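Local coordinates for putative vitamin-B12 independent methionine synthase family protein (Listeria monocytogenes, PDB 1YPX) that probably transfers a methyl group from a methyltetrahydrofolate to homocysteine to make methionine, as zinc-dependent, cobalamin-independent methionine synthases do, at residues K226-D231 with N265-F270. Sequence-based numbering, arbitrary orientation.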
loop_
_atom_site.group_PDB
_atom_site.type_symbol
_atom_site.label_atom_id
_atom_site.label_comp_id
_atom_site.label_asym_id
_atom_site.label_seq_id
_atom_site.Cartn_x
_atom_site.Cartn_y
_atom_site.Cartn_z
ATOM N N LYS A 226 5.747 -15.489 2.924
ATOM C CA LYS A 226 6.015 -16.873 2.546
ATOM C C LYS A 226 4.747 -17.725 2.563
ATOM O O LYS A 226 4.502 -18.506 1.645
ATOM C CB LYS A 226 7.057 -17.472 3.497
ATOM C CG LYS A 226 7.442 -18.918 3.213
ATOM C CD LYS A 226 8.300 -19.498 4.346
ATOM C CE LYS A 226 8.462 -21.013 4.213
ATOM N NZ LYS A 226 9.013 -21.639 5.456
ATOM N N HIS A 227 3.935 -17.570 3.603
ATOM C CA HIS A 227 2.704 -18.350 3.728
ATOM C C HIS A 227 1.482 -17.581 3.227
ATOM O O HIS A 227 0.476 -17.465 3.931
ATOM C CB HIS A 227 2.494 -18.758 5.190
ATOM C CG HIS A 227 3.603 -19.594 5.756
ATOM N ND1 HIS A 227 4.129 -19.375 7.012
ATOM C CD2 HIS A 227 4.259 -20.670 5.256
ATOM C CE1 HIS A 227 5.061 -20.279 7.261
ATOM N NE2 HIS A 227 5.160 -21.077 6.212
ATOM N N LYS A 228 1.571 -17.067 2.005
ATOM C CA LYS A 228 0.484 -16.304 1.395
ATOM C C LYS A 228 -0.486 -17.230 0.675
ATOM O O LYS A 228 -0.106 -17.933 -0.265
ATOM C CB LYS A 228 1.052 -15.281 0.395
ATOM C CG LYS A 228 0.052 -14.235 -0.125
ATOM C CD LYS A 228 -0.514 -14.542 -1.523
ATOM C CE LYS A 228 0.545 -14.398 -2.623
ATOM N NZ LYS A 228 -0.048 -14.512 -3.987
ATOM N N PRO A 229 -1.753 -17.246 1.113
ATOM C CA PRO A 229 -2.791 -18.081 0.509
ATOM C C PRO A 229 -2.867 -17.864 -1.000
ATOM O O PRO A 229 -2.547 -16.785 -1.511
ATOM C CB PRO A 229 -4.065 -17.611 1.208
ATOM C CG PRO A 229 -3.581 -17.224 2.546
ATOM C CD PRO A 229 -2.293 -16.490 2.255
ATOM N N ALA A 230 -3.317 -18.892 -1.706
ATOM C CA ALA A 230 -3.439 -18.850 -3.154
ATOM C C ALA A 230 -4.409 -17.786 -3.694
ATOM O O ALA A 230 -4.131 -17.157 -4.715
ATOM C CB ALA A 230 -3.846 -20.225 -3.658
ATOM N N ASP A 231 -5.541 -17.589 -3.020
ATOM C CA ASP A 231 -6.547 -16.614 -3.468
ATOM C C ASP A 231 -6.364 -15.201 -2.926
ATOM O O ASP A 231 -7.214 -14.335 -3.140
ATOM C CB ASP A 231 -7.952 -17.077 -3.087
ATOM C CG ASP A 231 -8.116 -17.247 -1.591
ATOM O OD1 ASP A 231 -9.269 -17.269 -1.098
ATOM O OD2 ASP A 231 -7.079 -17.367 -0.904
ATOM N N ASN A 265 8.700 -11.794 -4.366
ATOM C CA ASN A 265 7.580 -12.677 -4.704
ATOM C C ASN A 265 6.211 -12.054 -4.493
ATOM O O ASN A 265 5.328 -12.642 -3.860
ATOM C CB ASN A 265 7.683 -13.968 -3.906
ATOM C CG ASN A 265 8.865 -14.788 -4.322
ATOM O OD1 ASN A 265 9.033 -15.073 -5.504
ATOM N ND2 ASN A 265 9.696 -15.170 -3.366
ATOM N N ILE A 266 6.033 -10.869 -5.063
ATOM C CA ILE A 266 4.794 -10.131 -4.926
ATOM C C ILE A 266 3.932 -10.177 -6.194
ATOM O O ILE A 266 4.442 -10.330 -7.301
ATOM C CB ILE A 266 5.137 -8.688 -4.470
ATOM C CG1 ILE A 266 4.499 -8.436 -3.111
ATOM C CG2 ILE A 266 4.706 -7.659 -5.482
ATOM C CD1 ILE A 266 5.050 -7.229 -2.406
ATOM N N ASP A 267 2.621 -10.065 -6.028
ATOM C CA ASP A 267 1.721 -10.143 -7.168
ATOM C C ASP A 267 1.704 -8.929 -8.079
ATOM O O ASP A 267 1.765 -9.072 -9.294
ATOM C CB ASP A 267 0.313 -10.443 -6.679
ATOM C CG ASP A 267 0.237 -11.750 -5.942
ATOM O OD1 ASP A 267 0.491 -12.790 -6.590
ATOM O OD2 ASP A 267 -0.059 -11.740 -4.722
ATOM N N GLY A 268 1.607 -7.741 -7.498
ATOM C CA GLY A 268 1.588 -6.542 -8.297
ATOM C C GLY A 268 2.369 -5.472 -7.584
ATOM O O GLY A 268 2.614 -5.586 -6.382
ATOM N N PHE A 269 2.744 -4.429 -8.318
ATOM C CA PHE A 269 3.519 -3.299 -7.779
ATOM C C PHE A 269 2.914 -1.946 -8.181
ATOM O O PHE A 269 2.668 -1.702 -9.357
ATOM C CB PHE A 269 4.956 -3.344 -8.317
ATOM C CG PHE A 269 5.898 -4.199 -7.518
ATOM C CD1 PHE A 269 6.362 -3.774 -6.274
ATOM C CD2 PHE A 269 6.375 -5.399 -8.036
ATOM C CE1 PHE A 269 7.300 -4.534 -5.556
ATOM C CE2 PHE A 269 7.312 -6.170 -7.331
ATOM C CZ PHE A 269 7.778 -5.733 -6.087
ATOM N N PHE A 270 2.682 -1.070 -7.212
ATOM C CA PHE A 270 2.163 0.262 -7.514
ATOM C C PHE A 270 3.345 1.229 -7.563
ATOM O O PHE A 270 3.838 1.704 -6.526
ATOM C CB PHE A 270 1.149 0.721 -6.469
ATOM C CG PHE A 270 -0.209 0.089 -6.633
ATOM C CD1 PHE A 270 -0.410 -1.257 -6.311
ATOM C CD2 PHE A 270 -1.292 0.844 -7.094
ATOM C CE1 PHE A 270 -1.674 -1.840 -6.439
ATOM C CE2 PHE A 270 -2.561 0.282 -7.226
ATOM C CZ PHE A 270 -2.758 -1.064 -6.897
#
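The flat carboxylate of D267 receives the ammonium of K228 on the side where its two oxygens lie together: OD2 accepts NZ at 2.9 Å through its syn lone pair, the one on the side of OD1, and NZ makes a weak bond to OD1 at 3.2 Å. Farther along, the F269 ring carries I266 CG2 on one face, toward the rim, and meets F261 edge-to-face. The setting is a TIM-barrel-like fold, at the ends where strands 233-238 and 268-272 begin. It illustrates how one salt bridge can tie the loop between helix 213-224 and strand 233-238 to the residue just before the neighbouring parallel strand 268-272 while the two backbones stay well apart, with K228 CA and I266 CA 9.8 Å from each other. The side chains approach from opposite directions. K228 sets out extended, CG anti to the backbone N (chi1 -169°), then bends at chi2 (-100°) and chi3 (-69°), bringing NZ to the carboxylate. Just 85 Å² is buried between the segments, so the link is essentially this ion pair, in a partly exposed place where solvent would be expected to weaken the attraction. F270 O accepts a hydrogen bond from H237 ND1; with C239 and C334, H237 may form a metal site, consistent with the zinc binding expected of this family. Both charged groups also grip strand 233-238 and its approach: NZ makes a weak hydrogen bond to M232 O, and D267 OD2 also accepts I234 N-H.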